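Local coordinates for protein transcriptional regulator (GntR family) (Enterococcus faecalis, PDB 3DDV) that probably regulates transcription as a GntR-family repressor or activator, its UTRA domain likely binding a small effector molecule that modulates DNA binding, at residues Ser61-Gly64 and Lys65-Thr69; Ala96-Gln99 and Ile100-Leu104; Ser119-Glu122 and Asn123-Phe127. All coordinates share one frame; numbering follows the deposited sequence.

Contact 1. Residues Ser61-Gly64 and Lys65-Thr69; sequences SQYG and KSEIT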
loop_
_atom_site.group_PDB
_atom_site.type_symbol
_atom_site.label_atom_id
_atom_site.label_comp_id
_atom_site.label_asym_id
_atom_site.label_seq_id
_atom_site.Cartn_x
_atom_site.Cartn_y
_atom_site.Cartn_z
ATOM N N SER B 61 -26.951 31.754 -13.918
ATOM C CA SER B 61 -28.161 32.531 -14.006
ATOM C C SER B 61 -28.561 32.790 -15.416
ATOM O O SER B 61 -29.754 32.853 -15.708
ATOM C CB SER B 61 -27.951 33.936 -13.451
ATOM O OG SER B 61 -27.729 33.924 -12.094
ATOM N N GLN B 62 -27.573 33.066 -16.264
ATOM C CA GLN B 62 -27.848 33.652 -17.557
ATOM C C GLN B 62 -27.908 32.599 -18.635
ATOM O O GLN B 62 -28.281 32.882 -19.736
ATOM C CB GLN B 62 -26.806 34.711 -17.899
ATOM C CG GLN B 62 -26.580 35.782 -16.835
ATOM C CD GLN B 62 -27.868 36.521 -16.351
ATOM O OE1 GLN B 62 -28.668 37.069 -17.154
ATOM N NE2 GLN B 62 -28.043 36.564 -15.018
ATOM N N TYR B 63 -27.573 31.372 -18.328
ATOM C CA TYR B 63 -27.689 30.324 -19.335
ATOM C C TYR B 63 -29.075 29.770 -19.225
ATOM O O TYR B 63 -29.755 30.063 -18.280
ATOM C CB TYR B 63 -26.603 29.237 -19.156
ATOM C CG TYR B 63 -25.194 29.819 -19.001
ATOM C CD1 TYR B 63 -24.180 29.106 -18.400
ATOM C CD2 TYR B 63 -24.892 31.100 -19.454
ATOM C CE1 TYR B 63 -22.914 29.656 -18.266
ATOM C CE2 TYR B 63 -23.647 31.645 -19.314
ATOM C CZ TYR B 63 -22.670 30.938 -18.724
ATOM O OH TYR B 63 -21.451 31.546 -18.581
ATOM N N GLY B 64 -29.504 29.012 -20.211
ATOM C CA GLY B 64 -30.799 28.399 -20.197
ATOM C C GLY B 64 -30.595 26.926 -19.985
ATOM O O GLY B 64 -29.533 26.389 -20.258
ATOM N N LYS B 65 -31.657 26.285 -19.524
ATOM C CA LYS B 65 -31.664 24.915 -19.035
ATOM C C LYS B 65 -30.952 23.923 -19.944
ATOM O O LYS B 65 -30.218 23.040 -19.452
ATOM C CB LYS B 65 -33.114 24.472 -18.837
ATOM C CG LYS B 65 -33.334 23.046 -18.379
ATOM C CD LYS B 65 -34.657 22.899 -17.632
ATOM C CE LYS B 65 -34.839 21.502 -17.040
ATOM N NZ LYS B 65 -35.956 21.504 -16.044
ATOM N N SER B 66 -31.196 24.058 -21.249
ATOM C CA SER B 66 -30.651 23.134 -22.261
ATOM C C SER B 66 -29.148 23.195 -22.278
ATOM O O SER B 66 -28.492 22.154 -22.308
ATOM C CB SER B 66 -31.153 23.548 -23.633
ATOM O OG SER B 66 -31.387 24.962 -23.611
ATOM N N GLU B 67 -28.619 24.425 -22.299
ATOM C CA GLU B 67 -27.183 24.684 -22.251
ATOM C C GLU B 67 -26.653 24.014 -21.024
ATOM O O GLU B 67 -25.748 23.198 -21.102
ATOM C CB GLU B 67 -26.856 26.175 -22.156
ATOM C CG GLU B 67 -27.104 26.962 -23.406
ATOM C CD GLU B 67 -27.103 28.474 -23.175
ATOM O OE1 GLU B 67 -27.802 28.935 -22.259
ATOM O OE2 GLU B 67 -26.425 29.215 -23.929
ATOM N N ILE B 68 -27.244 24.340 -19.879
ATOM C CA ILE B 68 -26.764 23.761 -18.620
ATOM C C ILE B 68 -26.816 22.258 -18.617
ATOM O O ILE B 68 -25.900 21.636 -18.132
ATOM C CB ILE B 68 -27.498 24.304 -17.390
ATOM C CG1 ILE B 68 -27.165 25.800 -17.245
ATOM C CG2 ILE B 68 -27.087 23.497 -16.167
ATOM C CD1 ILE B 68 -28.023 26.598 -16.268
ATOM N N THR B 69 -27.871 21.680 -19.171
ATOM C CA THR B 69 -28.076 20.242 -19.081
ATOM C C THR B 69 -27.255 19.470 -20.083
ATOM O O THR B 69 -26.677 18.459 -19.713
ATOM C CB THR B 69 -29.565 19.841 -19.173
ATOM O OG1 THR B 69 -30.285 20.804 -19.949
ATOM C CG2 THR B 69 -30.190 19.802 -17.784
#

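Contact 2. Residues Ala96-Gln99 and Ile100-Leu104; sequences ASEQ and IAEYL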
loop_
_atom_site.group_PDB
_atom_site.type_symbol
_atom_site.label_atom_id
_atom_site.label_comp_id
_atom_site.label_asym_id
_atom_site.label_seq_id
_atom_site.Cartn_x
_atom_site.Cartn_y
_atom_site.Cartn_z
ATOM N N ALA B 96 -26.490 0.134 -3.198
ATOM C CA ALA B 96 -27.608 0.949 -3.717
ATOM C C ALA B 96 -28.669 1.151 -2.660
ATOM O O ALA B 96 -29.084 0.193 -2.014
ATOM C CB ALA B 96 -28.217 0.291 -4.906
ATOM N N SER B 97 -29.080 2.401 -2.458
ATOM C CA SER B 97 -30.263 2.717 -1.630
ATOM C C SER B 97 -31.553 2.322 -2.378
ATOM O O SER B 97 -31.542 2.003 -3.589
ATOM C CB SER B 97 -30.305 4.193 -1.273
ATOM O OG SER B 97 -30.764 4.939 -2.381
ATOM N N GLU B 98 -32.667 2.324 -1.656
ATOM C CA GLU B 98 -33.933 1.925 -2.257
ATOM C C GLU B 98 -34.175 2.839 -3.431
ATOM O O GLU B 98 -34.473 2.404 -4.541
ATOM C CB GLU B 98 -35.048 2.081 -1.242
ATOM C CG GLU B 98 -36.464 1.704 -1.732
ATOM C CD GLU B 98 -37.542 2.286 -0.773
ATOM O OE1 GLU B 98 -37.260 2.462 0.465
ATOM O OE2 GLU B 98 -38.665 2.585 -1.268
ATOM N N GLN B 99 -34.000 4.123 -3.146
ATOM C CA GLN B 99 -34.164 5.209 -4.102
ATOM C C GLN B 99 -33.307 5.050 -5.368
ATOM O O GLN B 99 -33.816 5.012 -6.498
ATOM C CB GLN B 99 -33.822 6.519 -3.369
ATOM C CG GLN B 99 -34.038 7.756 -4.165
ATOM C CD GLN B 99 -35.462 7.851 -4.698
ATOM O OE1 GLN B 99 -35.850 7.163 -5.691
ATOM N NE2 GLN B 99 -36.266 8.721 -4.044
ATOM N N ILE B 100 -31.998 4.940 -5.173
ATOM C CA ILE B 100 -31.087 4.770 -6.305
ATOM C C ILE B 100 -31.325 3.450 -7.007
ATOM O O ILE B 100 -31.139 3.353 -8.208
ATOM C CB ILE B 100 -29.600 4.964 -5.890
ATOM C CG1 ILE B 100 -29.260 6.456 -6.007
ATOM C CG2 ILE B 100 -28.661 4.116 -6.776
ATOM C CD1 ILE B 100 -28.293 6.895 -5.039
ATOM N N ALA B 101 -31.778 2.452 -6.265
ATOM C CA ALA B 101 -32.187 1.212 -6.887
ATOM C C ALA B 101 -33.359 1.460 -7.861
ATOM O O ALA B 101 -33.286 1.034 -9.034
ATOM C CB ALA B 101 -32.557 0.213 -5.841
ATOM N N GLU B 102 -34.408 2.160 -7.391
ATOM C CA GLU B 102 -35.564 2.452 -8.254
ATOM C C GLU B 102 -35.082 3.140 -9.489
ATOM O O GLU B 102 -35.415 2.725 -10.574
ATOM C CB GLU B 102 -36.590 3.387 -7.643
ATOM C CG GLU B 102 -37.223 2.992 -6.286
ATOM C CD GLU B 102 -38.256 4.058 -5.824
ATOM O OE1 GLU B 102 -39.026 4.525 -6.732
ATOM O OE2 GLU B 102 -38.280 4.425 -4.598
ATOM N N TYR B 103 -34.290 4.199 -9.316
ATOM C CA TYR B 103 -33.779 4.980 -10.464
ATOM C C TYR B 103 -32.903 4.191 -11.432
ATOM O O TYR B 103 -32.941 4.401 -12.638
ATOM C CB TYR B 103 -32.918 6.144 -9.993
ATOM C CG TYR B 103 -33.616 7.272 -9.297
ATOM C CD1 TYR B 103 -34.849 7.760 -9.749
ATOM C CD2 TYR B 103 -33.003 7.921 -8.224
ATOM C CE1 TYR B 103 -35.480 8.823 -9.111
ATOM C CE2 TYR B 103 -33.620 8.969 -7.588
ATOM C CZ TYR B 103 -34.853 9.409 -8.048
ATOM O OH TYR B 103 -35.428 10.450 -7.423
ATOM N N LEU B 104 -32.048 3.336 -10.906
ATOM C CA LEU B 104 -31.132 2.621 -11.776
ATOM C C LEU B 104 -31.687 1.260 -12.178
ATOM O O LEU B 104 -31.087 0.549 -12.949
ATOM C CB LEU B 104 -29.767 2.523 -11.109
ATOM C CG LEU B 104 -28.985 3.838 -11.067
ATOM C CD1 LEU B 104 -27.701 3.645 -10.331
ATOM C CD2 LEU B 104 -28.661 4.300 -12.455
#

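Contact 3. Residues Ser119-Glu122 and Asn123-Phe127; sequences SYFE and NGLPF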
loop_
_atom_site.group_PDB
_atom_site.type_symbol
_atom_site.label_atom_id
_atom_site.label_comp_id
_atom_site.label_asym_id
_atom_site.label_seq_id
_atom_site.Cartn_x
_atom_site.Cartn_y
_atom_site.Cartn_z
ATOM N N SER B 119 -14.716 20.460 -9.673
ATOM C CA SER B 119 -13.988 20.972 -10.810
ATOM C C SER B 119 -13.817 22.453 -10.634
ATOM O O SER B 119 -14.689 23.138 -10.071
ATOM C CB SER B 119 -14.750 20.743 -12.113
ATOM O OG SER B 119 -15.027 19.376 -12.303
ATOM N N TYR B 120 -12.704 22.958 -11.149
ATOM C CA TYR B 120 -12.311 24.331 -10.889
ATOM C C TYR B 120 -11.986 25.100 -12.159
ATOM O O TYR B 120 -11.571 24.524 -13.162
ATOM C CB TYR B 120 -11.068 24.332 -9.998
ATOM C CG TYR B 120 -11.228 23.600 -8.712
ATOM C CD1 TYR B 120 -11.519 24.282 -7.544
ATOM C CD2 TYR B 120 -11.088 22.234 -8.660
ATOM C CE1 TYR B 120 -11.663 23.612 -6.338
ATOM C CE2 TYR B 120 -11.247 21.551 -7.471
ATOM C CZ TYR B 120 -11.526 22.245 -6.318
ATOM O OH TYR B 120 -11.681 21.566 -5.144
ATOM N N PHE B 121 -12.114 26.418 -12.108
ATOM C CA PHE B 121 -11.546 27.217 -13.176
ATOM C C PHE B 121 -10.012 27.283 -13.046
ATOM O O PHE B 121 -9.444 27.131 -11.938
ATOM C CB PHE B 121 -12.164 28.624 -13.205
ATOM C CG PHE B 121 -13.582 28.640 -13.700
ATOM C CD1 PHE B 121 -13.982 27.819 -14.765
ATOM C CD2 PHE B 121 -14.521 29.463 -13.119
ATOM C CE1 PHE B 121 -15.304 27.842 -15.248
ATOM C CE2 PHE B 121 -15.837 29.489 -13.584
ATOM C CZ PHE B 121 -16.228 28.685 -14.652
ATOM N N GLU B 122 -9.350 27.538 -14.174
ATOM C CA GLU B 122 -7.925 27.849 -14.153
ATOM C C GLU B 122 -7.609 28.881 -13.094
ATOM O O GLU B 122 -6.499 28.914 -12.631
ATOM C CB GLU B 122 -7.415 28.289 -15.528
ATOM C CG GLU B 122 -7.469 27.121 -16.512
ATOM C CD GLU B 122 -6.699 27.341 -17.802
ATOM O OE1 GLU B 122 -6.513 28.526 -18.176
ATOM O OE2 GLU B 122 -6.315 26.329 -18.446
ATOM N N ASN B 123 -8.563 29.704 -12.665
ATOM C CA ASN B 123 -8.232 30.644 -11.616
ATOM C C ASN B 123 -8.495 30.142 -10.206
ATOM O O ASN B 123 -8.508 30.945 -9.259
ATOM C CB ASN B 123 -8.913 31.986 -11.865
ATOM C CG ASN B 123 -10.429 31.947 -11.665
ATOM O OD1 ASN B 123 -10.962 31.241 -10.794
ATOM N ND2 ASN B 123 -11.130 32.753 -12.465
ATOM N N GLY B 124 -8.724 28.833 -10.054
ATOM C CA GLY B 124 -8.962 28.242 -8.711
ATOM C C GLY B 124 -10.394 28.200 -8.172
ATOM O O GLY B 124 -10.642 27.588 -7.150
ATOM N N LEU B 125 -11.343 28.843 -8.855
ATOM C CA LEU B 125 -12.768 28.911 -8.417
ATOM C C LEU B 125 -13.518 27.610 -8.750
ATOM O O LEU B 125 -13.552 27.201 -9.920
ATOM C CB LEU B 125 -13.492 30.048 -9.140
ATOM C CG LEU B 125 -14.956 30.361 -8.773
ATOM C CD1 LEU B 125 -15.033 30.994 -7.406
ATOM C CD2 LEU B 125 -15.647 31.247 -9.885
ATOM N N PRO B 126 -14.106 26.954 -7.729
ATOM C CA PRO B 126 -14.999 25.818 -7.968
ATOM C C PRO B 126 -16.187 26.183 -8.838
ATOM O O PRO B 126 -16.777 27.256 -8.668
ATOM C CB PRO B 126 -15.510 25.470 -6.579
ATOM C CG PRO B 126 -14.536 26.098 -5.610
ATOM C CD PRO B 126 -13.914 27.250 -6.298
ATOM N N PHE B 127 -16.561 25.298 -9.746
ATOM C CA PHE B 127 -17.768 25.529 -10.475
ATOM C C PHE B 127 -18.697 24.330 -10.530
ATOM O O PHE B 127 -19.741 24.399 -11.150
ATOM C CB PHE B 127 -17.433 26.071 -11.864
ATOM C CG PHE B 127 -16.851 25.067 -12.785
ATOM C CD1 PHE B 127 -17.677 24.257 -13.547
ATOM C CD2 PHE B 127 -15.476 24.944 -12.928
ATOM C CE1 PHE B 127 -17.141 23.317 -14.423
ATOM C CE2 PHE B 127 -14.933 24.014 -13.789
ATOM C CZ PHE B 127 -15.757 23.183 -14.545
#

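Contact 1. Residues Ser61-Gly64 and Lys65-Thr69
Gly64 and Ile68 are joined by the first i to i+4 hydrogen bond of helix 65-70, Ile68 N donating to Gly64 O at 3.1 Å, with the donor in the carbonyl plane. Gly64 thus stands at the N-cap position, where the chain leaves the extended conformation of Tyr63 and Gly64 and begins to coil. The side chain that answers it is that of Glu67, the third residue of the helix. Its CG lies anti to its own carbonyl carbon (chi1 -72°) and the chain runs on extended, which carries the carboxylate back over the start of the helix. There OE1 accepts from Gly64 N at 2.7 Å in a nearly straight bond (168°), the N-H arriving almost along the C-O axis of the carboxylate. The same oxygen lies beside CA and CB of Tyr63, while the phenol ring leads away from the helix toward Thr75, Lys79 and Ser80 of helix 72-80. On the inner side, Ile68 CG1 packs on Tyr63 CB at 4.0 Å, and Ile68 continues onto Tyr13 and Leu35 of the sheet. Lys65 is turned outward, its extended chain reaching Tyr13. The other carboxylate oxygen, Glu67 OE2, makes a weak, long ion pair with Lys79. Gly64 is therefore gripped at both polar atoms, its N by a carboxylate and its O by a backbone amide, though it has no side chain of its own to cap with. A negative group at a helix N-terminus would be expected to interact favourably with the helix dipole.

Contact 2. Residues Ala96-Gln99 and Ile100-Leu104
Ser97 caps helix 98-104 by turning its hydroxyl back toward Ile100: OG accepts from Ile100 N at 3.1 Å in a bond that is almost straight. With chi1 at 78°, OG sits between the backbone N and the carbonyl carbon of Ser97, the rotation that brings it over the first turn. The Ser97 carbonyl is used as well, since its O accepts from Ala101 N at 2.7 Å. This hydrogen-bonded cap is the tight part of the contact. Beside it, on the buried side, Ala96 CB makes ordinary van der Waals contact with Ile100 CG2 (4.3 Å) and with Ala101 CB. A second well-packed spot lies one turn further on, between Gln99 and Tyr103. The Gln99 chain bends at CG (chi2 55°) and brings the amide oxygen over one face of the phenol ring, toward the rim, with Gln99 OE1 3.4 Å from Tyr103 CZ. The amide lies nearly parallel to the ring, the two planes only 12° apart. The solvent side is looser. Glu98 and Glu102 extend side by side in the same direction, and their OE2 atoms come within 3.8 Å of each other; such like charges would probably raise the proton affinity of one or both. Glu98 also has a weak, long ion pair with Arg108. Ile100 and Leu104 of the helix, with Ala96 just before it, lean on Ile112 of strand 111-121, the backbone of Ala96 bonds to Gly109 and Asp110, and the Tyr103 ring meets that of Phe50 on strand 46-56.

Contact 3. Residues Ser119-Glu122 and Asn123-Phe127
Phe121 and Phe127 stack in an offset, nearly parallel fashion across the two strands, their ring planes 15° apart and their centroids 4.8 Å from each other. The overlap is partial: Phe127 CD2 lies over one face of the Phe121 ring, toward its rim, and Phe127 CB adds a CH-pi contact over the ring face. Phe127 reaches this place because its CG sits between its backbone N and carbonyl carbon (chi1 72°), which swings the ring back across the neighbouring strand. The far end of the ring lies against Ser119, with CZ 3.6 Å from Ser119 CB, while its edge faces Tyr120 O. Leu125 runs alongside Phe121, its CD2 at the ring edge and 3.9 Å from Phe121 CD2. Tyr120 and Pro126 form a non-hydrogen-bonded antiparallel pair whose side chains share the other face of the sheet; Tyr120 CE1 approaches Pro126 CG at 3.9 Å, and the phenol edge meets Gly124 O. His82 stacks on Phe121, while Leu76 and Tyr73 of helix 72-80 pack on the same cluster. Phe127 N bonds to Ser119 O at 2.9 Å. At the bend, Asn123 OD1 accepts from Leu125 N at 3.1 Å, an Asx turn that overlaps the end of the type I turn Phe121-Gly124. That turn is closed by Gly124 N to Phe121 O (2.6 Å), with Gly124 at positive phi (88°), where a side chain would be jammed against the preceding carbonyl. Together with Phe121 N to Leu125 O (2.7 Å), this is a 3:5 hairpin with a G1 beta bulge, joining strands 111-121 and 126-135 of the UTRA domain.

The three contacts follow one another along the chain, and all belong to the UTRA domain with its six-stranded antiparallel sheet. Contact 1 starts the helix after strand 46-56, contact 2 starts the helix after strand 84-95, and contact 3 turns the chain between strands 111-121 and 126-135. The centres of contacts 1 and 3 are about 19 Å apart; helix 72-80 packs on both, though they do not touch (nearest atoms about 7 Å). Contact 2 lies about 27 Å from contact 1 and about 31 Å from contact 3, centre to centre, across the chain's centre from the latter. Strand 111-121 links the last two, so these caps and turns mark separate places where one domain's chain leaves or reverses between strands.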